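SAP-like pentraxin (Limulus polyphemus, PDB 3FLP) probably acts as a calcium-dependent invertebrate lectin, a pentraxin whose subunits each bind two calcium ions and assemble into doubly stacked seven-membered rings. Local coordinates at residues Arg32-Cys37 / Tyr49-Ala54; Gln38-Phe43 / Thr64-Lys69; Asp3-Lys8 / Asp165-Asp170. All blocks are in the same frame, centred on the assembly; numbering follows the deposited sequence.

Contact 1 of 3, residues Arg32-Cys37 / Tyr49-Ala54; sequences RQLTVC and YIFSCA
The ring of F51 and the branched side chain of V36 meet in the middle of the subunit, and both methyls of the valine take part. CG2 stands over the centre of the ring, 4.0 Å from the F51 centroid and only 4° off the ring normal, a CH-pi contact made almost squarely from above. CG1 settles nearer the root of the ring, with V36 CG1 3.8 Å from F51 CD2. L34 approaches the ring obliquely and more loosely, its CD2 lying 4.4 Å from F51 CE1.

Torsions set how these groups are turned. F51 leaves its strand toward 32-37, and with CG anti to the backbone N (chi1 -177°) the ring is swung to face V36. On V36, CG1 is anti to N and CG2 lies beside it; CG2 is placed over the ring centre, and CG1 reaches the same side beyond the CD2 edge. L34 and V36, two residues apart, point the same way from their strand, as an extended chain requires, while T35 between them faces the other side and bonds to E171 and L173. The partners are wholly apolar and buried; what fixes F51 further is its backbone, whose N is bonded to T64 OG1.

The example illustrates how a beta-sandwich closes: strands of different sheets meet through side chains, with the backbones well apart, here 8.1 Å between the CA atoms of V36 and F51. Strand 33-42 belongs to one sheet of the pentraxin jelly roll, flanked by strands 100-107 and 161-169, whose V168 also packs on F51 and L34. Strand 48-55 lies in the opposing sheet, between strands 60-68 and 139-142.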
# COMPACT_ATOMS: atom_id res chain seq x y z
N ARG A 32 -13.06 28.02 -36.34
CA ARG A 32 -12.12 28.41 -37.38
C ARG A 32 -11.16 27.26 -37.66
O ARG A 32 -10.35 27.32 -38.57
CB ARG A 32 -11.38 29.71 -37.03
CG ARG A 32 -10.89 29.87 -35.62
CD ARG A 32 -10.02 31.13 -35.54
NE ARG A 32 -10.77 32.37 -35.79
CZ ARG A 32 -10.21 33.51 -36.20
NH1 ARG A 32 -8.90 33.57 -36.43
NH2 ARG A 32 -10.94 34.60 -36.37
N GLN A 33 -11.30 26.20 -36.87
CA GLN A 33 -10.48 25.00 -37.00
C GLN A 33 -11.32 23.79 -36.59
O GLN A 33 -12.24 23.90 -35.78
CB GLN A 33 -9.25 25.06 -36.09
CG GLN A 33 -8.29 26.19 -36.37
CD GLN A 33 -7.15 26.23 -35.37
OE1 GLN A 33 -7.37 26.23 -34.15
NE2 GLN A 33 -5.92 26.26 -35.87
N LEU A 34 -10.99 22.63 -37.14
CA LEU A 34 -11.74 21.43 -36.80
C LEU A 34 -10.92 20.17 -37.03
O LEU A 34 -10.25 20.03 -38.05
CB LEU A 34 -13.02 21.38 -37.63
CG LEU A 34 -14.19 20.57 -37.07
CD1 LEU A 34 -14.73 21.23 -35.80
CD2 LEU A 34 -15.29 20.50 -38.13
N THR A 35 -10.97 19.26 -36.07
CA THR A 35 -10.29 17.98 -36.20
C THR A 35 -11.35 16.91 -35.95
O THR A 35 -11.99 16.88 -34.89
CB THR A 35 -9.14 17.80 -35.17
OG1 THR A 35 -8.12 18.79 -35.40
CG2 THR A 35 -8.52 16.41 -35.30
N VAL A 36 -11.55 16.04 -36.93
CA VAL A 36 -12.54 14.97 -36.82
C VAL A 36 -11.80 13.63 -36.89
O VAL A 36 -11.17 13.31 -37.90
CB VAL A 36 -13.59 15.05 -37.95
CG1 VAL A 36 -14.62 13.91 -37.80
CG2 VAL A 36 -14.29 16.41 -37.92
N CYS A 37 -11.87 12.87 -35.80
CA CYS A 37 -11.21 11.58 -35.72
C CYS A 37 -12.26 10.51 -35.41
O CYS A 37 -13.23 10.76 -34.70
CB CYS A 37 -10.19 11.57 -34.57
SG CYS A 37 -8.51 12.30 -34.68
N TYR A 49 -19.37 9.81 -48.12
CA TYR A 49 -19.16 10.92 -47.20
C TYR A 49 -19.49 10.48 -45.79
O TYR A 49 -20.58 9.97 -45.52
CB TYR A 49 -20.01 12.13 -47.60
CG TYR A 49 -19.54 12.71 -48.91
CD1 TYR A 49 -19.86 12.10 -50.12
CD2 TYR A 49 -18.70 13.82 -48.93
CE1 TYR A 49 -19.34 12.56 -51.32
CE2 TYR A 49 -18.16 14.30 -50.13
CZ TYR A 49 -18.49 13.66 -51.32
OH TYR A 49 -17.95 14.12 -52.49
N ILE A 50 -18.54 10.68 -44.88
CA ILE A 50 -18.69 10.26 -43.49
C ILE A 50 -19.26 11.34 -42.58
O ILE A 50 -20.31 11.15 -41.96
CB ILE A 50 -17.32 9.80 -42.94
CG1 ILE A 50 -16.79 8.65 -43.80
CG2 ILE A 50 -17.46 9.34 -41.49
CD1 ILE A 50 -15.38 8.23 -43.48
N PHE A 51 -18.55 12.46 -42.48
CA PHE A 51 -18.95 13.58 -41.63
C PHE A 51 -19.42 14.74 -42.51
O PHE A 51 -18.65 15.28 -43.31
CB PHE A 51 -17.75 13.98 -40.76
CG PHE A 51 -18.02 15.07 -39.77
CD1 PHE A 51 -18.01 16.41 -40.16
CD2 PHE A 51 -18.23 14.77 -38.43
CE1 PHE A 51 -18.19 17.43 -39.23
CE2 PHE A 51 -18.42 15.78 -37.48
CZ PHE A 51 -18.40 17.11 -37.88
N SER A 52 -20.68 15.12 -42.36
CA SER A 52 -21.28 16.20 -43.14
C SER A 52 -21.84 17.30 -42.24
O SER A 52 -22.69 17.04 -41.38
CB SER A 52 -22.40 15.63 -44.03
OG SER A 52 -23.22 16.65 -44.58
N CYS A 53 -21.37 18.53 -42.44
CA CYS A 53 -21.83 19.67 -41.66
C CYS A 53 -22.48 20.71 -42.57
O CYS A 53 -21.87 21.15 -43.55
CB CYS A 53 -20.67 20.31 -40.91
SG CYS A 53 -21.17 21.72 -39.90
N ALA A 54 -23.70 21.12 -42.24
CA ALA A 54 -24.41 22.08 -43.06
C ALA A 54 -25.11 23.19 -42.28
O ALA A 54 -25.63 22.95 -41.19
CB ALA A 54 -25.43 21.35 -43.92

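Contact 2 of 3, residues Gln38-Phe43 / Thr64-Lys69; sequences QRIKPF and TSMYVK
The pyrrolidine ring of P42, the one ring that bears on this contact, is met by the tip of M66 near its CB and CG atoms: P42 CB lies 3.8 Å from M66 CE, and the two side chains cross at about a right angle. The flat aromatic group of 64-69, Y67, is turned to the other side of its strand, where the ammonium of K69 reaches its edge in the ring plane, NZ to Y67 OH being 3.1 Å; the ring also meets Y87 edge-to-face.

M66 thus carries the contact. Its sulfur touches the end of I40, with I40 CD1 3.7 Å from M66 SD, as the two side chains slide past each other in opposite directions. CG of the methionine sits between the backbone N and the carbonyl carbon (chi1 71°), and the chain then bends at its last torsion (chi3 -89°), which turns CE aside to P42 while SD remains by the isoleucine.

This is sheet-on-sheet packing in the pentraxin beta-sandwich. Strand 33-42 contributes I40 and P42 from one layer and strand 60-68 contributes M66 from the other, where L74 and L76 of the adjoining strand 73-80 also bear on the methionine.

Toward the other end of the pair the interface turns polar. A water between the buried Q38 and T64 joins the layers: it donates to Q38 OE1 at 2.7 Å and lies 2.8 Å from T64 OG1, bridging two side chains that do not touch directly. On the reverse side of strand 33-42, K41 forms salt bridges to E162 and to E171 of a neighbouring subunit.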
# COMPACT_ATOMS: atom_id res chain seq x y z
N GLN A 38 -12.08 9.31 -35.96
CA GLN A 38 -12.99 8.20 -35.69
C GLN A 38 -12.44 6.88 -36.22
O GLN A 38 -11.53 6.85 -37.04
CB GLN A 38 -14.39 8.44 -36.28
CG GLN A 38 -14.56 8.09 -37.75
CD GLN A 38 -14.28 9.26 -38.67
OE1 GLN A 38 -15.12 10.15 -38.83
NE2 GLN A 38 -13.09 9.28 -39.26
N ARG A 39 -13.00 5.78 -35.73
CA ARG A 39 -12.59 4.46 -36.17
C ARG A 39 -13.65 4.00 -37.19
O ARG A 39 -14.85 4.09 -36.93
CB ARG A 39 -12.52 3.51 -34.97
CG ARG A 39 -11.41 3.90 -33.99
CD ARG A 39 -11.54 3.26 -32.60
NE ARG A 39 -10.67 3.97 -31.67
CZ ARG A 39 -9.34 3.87 -31.66
NH1 ARG A 39 -8.72 3.06 -32.52
NH2 ARG A 39 -8.62 4.61 -30.82
N ILE A 40 -13.19 3.53 -38.34
CA ILE A 40 -14.11 3.08 -39.38
C ILE A 40 -13.73 1.75 -40.02
O ILE A 40 -12.55 1.40 -40.12
CB ILE A 40 -14.24 4.12 -40.54
CG1 ILE A 40 -12.85 4.44 -41.11
CG2 ILE A 40 -14.94 5.38 -40.05
CD1 ILE A 40 -12.88 5.34 -42.34
N LYS A 41 -14.76 1.03 -40.44
CA LYS A 41 -14.62 -0.25 -41.12
C LYS A 41 -15.46 -0.06 -42.37
O LYS A 41 -16.68 -0.18 -42.34
CB LYS A 41 -15.20 -1.39 -40.27
CG LYS A 41 -15.22 -2.73 -41.00
CD LYS A 41 -16.02 -3.77 -40.25
CE LYS A 41 -15.40 -4.10 -38.91
NZ LYS A 41 -16.11 -5.25 -38.26
N PRO A 42 -14.82 0.28 -43.50
CA PRO A 42 -15.54 0.50 -44.75
C PRO A 42 -16.07 -0.76 -45.44
O PRO A 42 -15.41 -1.81 -45.42
CB PRO A 42 -14.52 1.25 -45.60
CG PRO A 42 -13.23 0.61 -45.18
CD PRO A 42 -13.37 0.48 -43.68
N PHE A 43 -17.25 -0.65 -46.04
CA PHE A 43 -17.86 -1.77 -46.75
C PHE A 43 -17.69 -1.67 -48.27
O PHE A 43 -17.94 -2.64 -48.98
CB PHE A 43 -19.35 -1.89 -46.43
CG PHE A 43 -19.65 -2.42 -45.04
CD1 PHE A 43 -18.66 -3.06 -44.29
CD2 PHE A 43 -20.93 -2.32 -44.51
CE1 PHE A 43 -18.96 -3.60 -43.03
CE2 PHE A 43 -21.23 -2.85 -43.25
CZ PHE A 43 -20.24 -3.49 -42.52
N THR A 64 -16.20 15.31 -44.88
CA THR A 64 -15.10 14.37 -45.00
C THR A 64 -15.58 13.21 -45.86
O THR A 64 -16.76 12.90 -45.90
CB THR A 64 -14.67 13.80 -43.62
OG1 THR A 64 -15.78 13.11 -43.03
CG2 THR A 64 -14.20 14.92 -42.70
N SER A 65 -14.64 12.57 -46.54
CA SER A 65 -14.97 11.45 -47.41
C SER A 65 -13.76 10.57 -47.61
O SER A 65 -12.64 10.90 -47.19
CB SER A 65 -15.43 11.98 -48.77
OG SER A 65 -14.40 12.77 -49.36
N MET A 66 -13.98 9.44 -48.27
CA MET A 66 -12.89 8.51 -48.54
C MET A 66 -13.29 7.62 -49.69
O MET A 66 -14.46 7.55 -50.07
CB MET A 66 -12.63 7.61 -47.33
CG MET A 66 -13.73 6.56 -47.10
SD MET A 66 -13.25 5.15 -46.05
CE MET A 66 -12.59 4.02 -47.28
N TYR A 67 -12.29 6.96 -50.26
CA TYR A 67 -12.51 5.99 -51.31
C TYR A 67 -11.21 5.23 -51.43
O TYR A 67 -10.17 5.68 -50.95
CB TYR A 67 -12.94 6.65 -52.63
CG TYR A 67 -11.89 7.40 -53.41
CD1 TYR A 67 -11.02 6.73 -54.27
CD2 TYR A 67 -11.81 8.79 -53.33
CE1 TYR A 67 -10.11 7.44 -55.04
CE2 TYR A 67 -10.90 9.50 -54.10
CZ TYR A 67 -10.06 8.82 -54.95
OH TYR A 67 -9.16 9.53 -55.71
N VAL A 68 -11.28 4.04 -52.01
CA VAL A 68 -10.11 3.20 -52.17
C VAL A 68 -9.73 3.15 -53.64
O VAL A 68 -10.57 2.86 -54.49
CB VAL A 68 -10.42 1.78 -51.67
CG1 VAL A 68 -9.19 0.90 -51.76
CG2 VAL A 68 -10.93 1.85 -50.23
N LYS A 69 -8.47 3.46 -53.94
CA LYS A 69 -7.99 3.44 -55.32
C LYS A 69 -7.94 2.00 -55.82
O LYS A 69 -8.06 1.05 -55.05
CB LYS A 69 -6.57 4.01 -55.43
CG LYS A 69 -6.35 5.39 -54.84
CD LYS A 69 -7.15 6.47 -55.56
CE LYS A 69 -6.61 6.77 -56.96
NZ LYS A 69 -7.46 7.82 -57.62
O HOH W 1 -14.65 11.83 -40.84

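Contact 3 of 3, residues Asp3-Lys8 / Asp165-Asp170; sequences DIRDVK and DLQVWD
Close packing, without direct polar bonding, brings the N-terminal turn around R5 against D165 and Q167 of strand 161-169; segment 3-8 leads into strand 7-11, which pairs antiparallel with 161-169 in one sheet of the pentraxin sandwich. D165 lies beside R5, pointing the same way, with D165 CB 3.6 Å from R5 O and D165 OD1 3.9 Å from R5 CB. Q167 comes across at about a right angle, its NE2 4.2 Å from R5 CG. That amide is held by its own strand: Q167 NE2 donates to D165 OD1 at 2.7 Å, nearly along the C-O axis and in the amide plane.

D3 opens an Asx turn that runs into the 3-10 segment 4-6. D3 OD2 accepts from R5 N at 3.0 Å and, from the opposite face of its carboxylate plane, from R5 NE at 2.7 Å; R5 NH2 completes a side-on, two-nitrogen salt bridge through D3 OD1. A bend at chi3 (-64°) folds the guanidinium back to D3, leaving R5 CB and CG against D165 and Q167. D165 OD2 forms salt bridges with R39 and R188, and R188 also pairs with D6, probably offsetting the nearness of like-charged D6 and D165.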
# COMPACT_ATOMS: atom_id res chain seq x y z
N ASP A 3 -16.36 -0.21 -22.52
CA ASP A 3 -16.27 1.25 -22.49
C ASP A 3 -17.21 1.86 -23.54
O ASP A 3 -17.34 1.34 -24.65
CB ASP A 3 -14.83 1.67 -22.79
CG ASP A 3 -14.54 3.10 -22.38
OD1 ASP A 3 -14.10 3.31 -21.23
OD2 ASP A 3 -14.75 4.01 -23.21
N ILE A 4 -17.83 2.98 -23.19
CA ILE A 4 -18.74 3.67 -24.09
C ILE A 4 -18.07 4.11 -25.40
O ILE A 4 -18.73 4.28 -26.42
CB ILE A 4 -19.37 4.88 -23.40
CG1 ILE A 4 -20.83 5.02 -23.83
CG2 ILE A 4 -18.58 6.16 -23.73
CD1 ILE A 4 -21.61 6.02 -23.01
N ARG A 5 -16.75 4.30 -25.36
CA ARG A 5 -16.02 4.72 -26.54
C ARG A 5 -15.93 3.61 -27.58
O ARG A 5 -15.59 3.88 -28.73
CB ARG A 5 -14.62 5.21 -26.16
CG ARG A 5 -14.63 6.63 -25.59
CD ARG A 5 -13.35 6.98 -24.82
NE ARG A 5 -13.20 6.14 -23.64
CZ ARG A 5 -12.28 6.32 -22.69
NH1 ARG A 5 -11.43 7.34 -22.76
NH2 ARG A 5 -12.24 5.49 -21.66
N ASP A 6 -16.24 2.38 -27.19
CA ASP A 6 -16.18 1.25 -28.12
C ASP A 6 -17.54 0.91 -28.73
O ASP A 6 -17.66 -0.07 -29.47
CB ASP A 6 -15.60 -0.00 -27.43
CG ASP A 6 -14.11 0.12 -27.11
OD1 ASP A 6 -13.32 0.51 -28.01
OD2 ASP A 6 -13.71 -0.18 -25.97
N VAL A 7 -18.57 1.70 -28.42
CA VAL A 7 -19.89 1.46 -29.00
C VAL A 7 -19.73 1.78 -30.49
O VAL A 7 -19.00 2.70 -30.85
CB VAL A 7 -20.97 2.40 -28.39
CG1 VAL A 7 -22.24 2.42 -29.26
CG2 VAL A 7 -21.31 1.95 -26.98
N LYS A 8 -20.38 1.01 -31.35
CA LYS A 8 -20.26 1.26 -32.77
C LYS A 8 -21.63 1.34 -33.44
O LYS A 8 -22.63 0.85 -32.91
CB LYS A 8 -19.42 0.16 -33.44
CG LYS A 8 -20.18 -1.13 -33.69
CD LYS A 8 -19.33 -2.16 -34.43
CE LYS A 8 -20.09 -3.48 -34.56
NZ LYS A 8 -19.28 -4.52 -35.26
N ASP A 165 -16.09 5.58 -31.90
CA ASP A 165 -15.14 6.49 -31.28
C ASP A 165 -14.96 7.81 -32.06
O ASP A 165 -13.84 8.25 -32.31
CB ASP A 165 -13.79 5.78 -31.13
CG ASP A 165 -13.00 6.25 -29.92
OD1 ASP A 165 -13.38 7.26 -29.29
OD2 ASP A 165 -11.98 5.60 -29.62
N LEU A 166 -16.07 8.44 -32.43
CA LEU A 166 -16.03 9.72 -33.14
C LEU A 166 -15.70 10.83 -32.15
O LEU A 166 -16.43 11.04 -31.18
CB LEU A 166 -17.38 10.02 -33.81
CG LEU A 166 -17.56 11.44 -34.37
CD1 LEU A 166 -16.64 11.66 -35.58
CD2 LEU A 166 -19.03 11.63 -34.76
N GLN A 167 -14.60 11.52 -32.39
CA GLN A 167 -14.17 12.61 -31.51
C GLN A 167 -13.87 13.84 -32.36
O GLN A 167 -13.10 13.77 -33.32
CB GLN A 167 -12.92 12.19 -30.74
CG GLN A 167 -13.02 10.84 -30.01
CD GLN A 167 -14.07 10.83 -28.91
OE1 GLN A 167 -14.54 11.87 -28.45
NE2 GLN A 167 -14.44 9.63 -28.47
N VAL A 168 -14.46 14.97 -31.99
CA VAL A 168 -14.30 16.23 -32.71
C VAL A 168 -13.85 17.38 -31.81
O VAL A 168 -14.45 17.62 -30.76
CB VAL A 168 -15.63 16.64 -33.41
CG1 VAL A 168 -15.44 17.93 -34.22
CG2 VAL A 168 -16.13 15.49 -34.31
N TRP A 169 -12.80 18.09 -32.23
CA TRP A 169 -12.24 19.23 -31.50
C TRP A 169 -12.32 20.46 -32.41
O TRP A 169 -12.24 20.33 -33.63
CB TRP A 169 -10.76 19.00 -31.18
CG TRP A 169 -10.46 17.96 -30.15
CD1 TRP A 169 -10.28 18.17 -28.81
CD2 TRP A 169 -10.23 16.57 -30.37
NE1 TRP A 169 -9.94 16.98 -28.19
CE2 TRP A 169 -9.91 15.99 -29.12
CE3 TRP A 169 -10.26 15.75 -31.51
CZ2 TRP A 169 -9.62 14.62 -28.98
CZ3 TRP A 169 -9.98 14.39 -31.37
CH2 TRP A 169 -9.66 13.84 -30.11
N ASP A 170 -12.46 21.64 -31.82
CA ASP A 170 -12.51 22.86 -32.63
C ASP A 170 -11.11 23.48 -32.69
O ASP A 170 -10.93 24.70 -32.65
CB ASP A 170 -13.54 23.84 -32.07
CG ASP A 170 -13.20 24.34 -30.68
OD1 ASP A 170 -12.41 23.69 -29.97
OD2 ASP A 170 -13.76 25.38 -30.28

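In the fold
From the N terminus, the chain passes through 3-8 into strand 7-11, and contact 3 is settled only when strand 161-169 returns beside it, closing a loop of 156 intervening residues. Contacts 1 and 2 both fall within that loop. They cross: strand 33-42 supplies first 32-37 and then 38-43, after which 49-54 completes contact 1 and 64-69 completes contact 2. Both therefore join one sheet to successive, neighbouring strands of the other, where I50 N bonds to T64 O. Contact 3 stays within the sheet that holds strand 33-42, and strand 161-169 links it to contact 1 through C37 O to Q167 N and also touches contact 2.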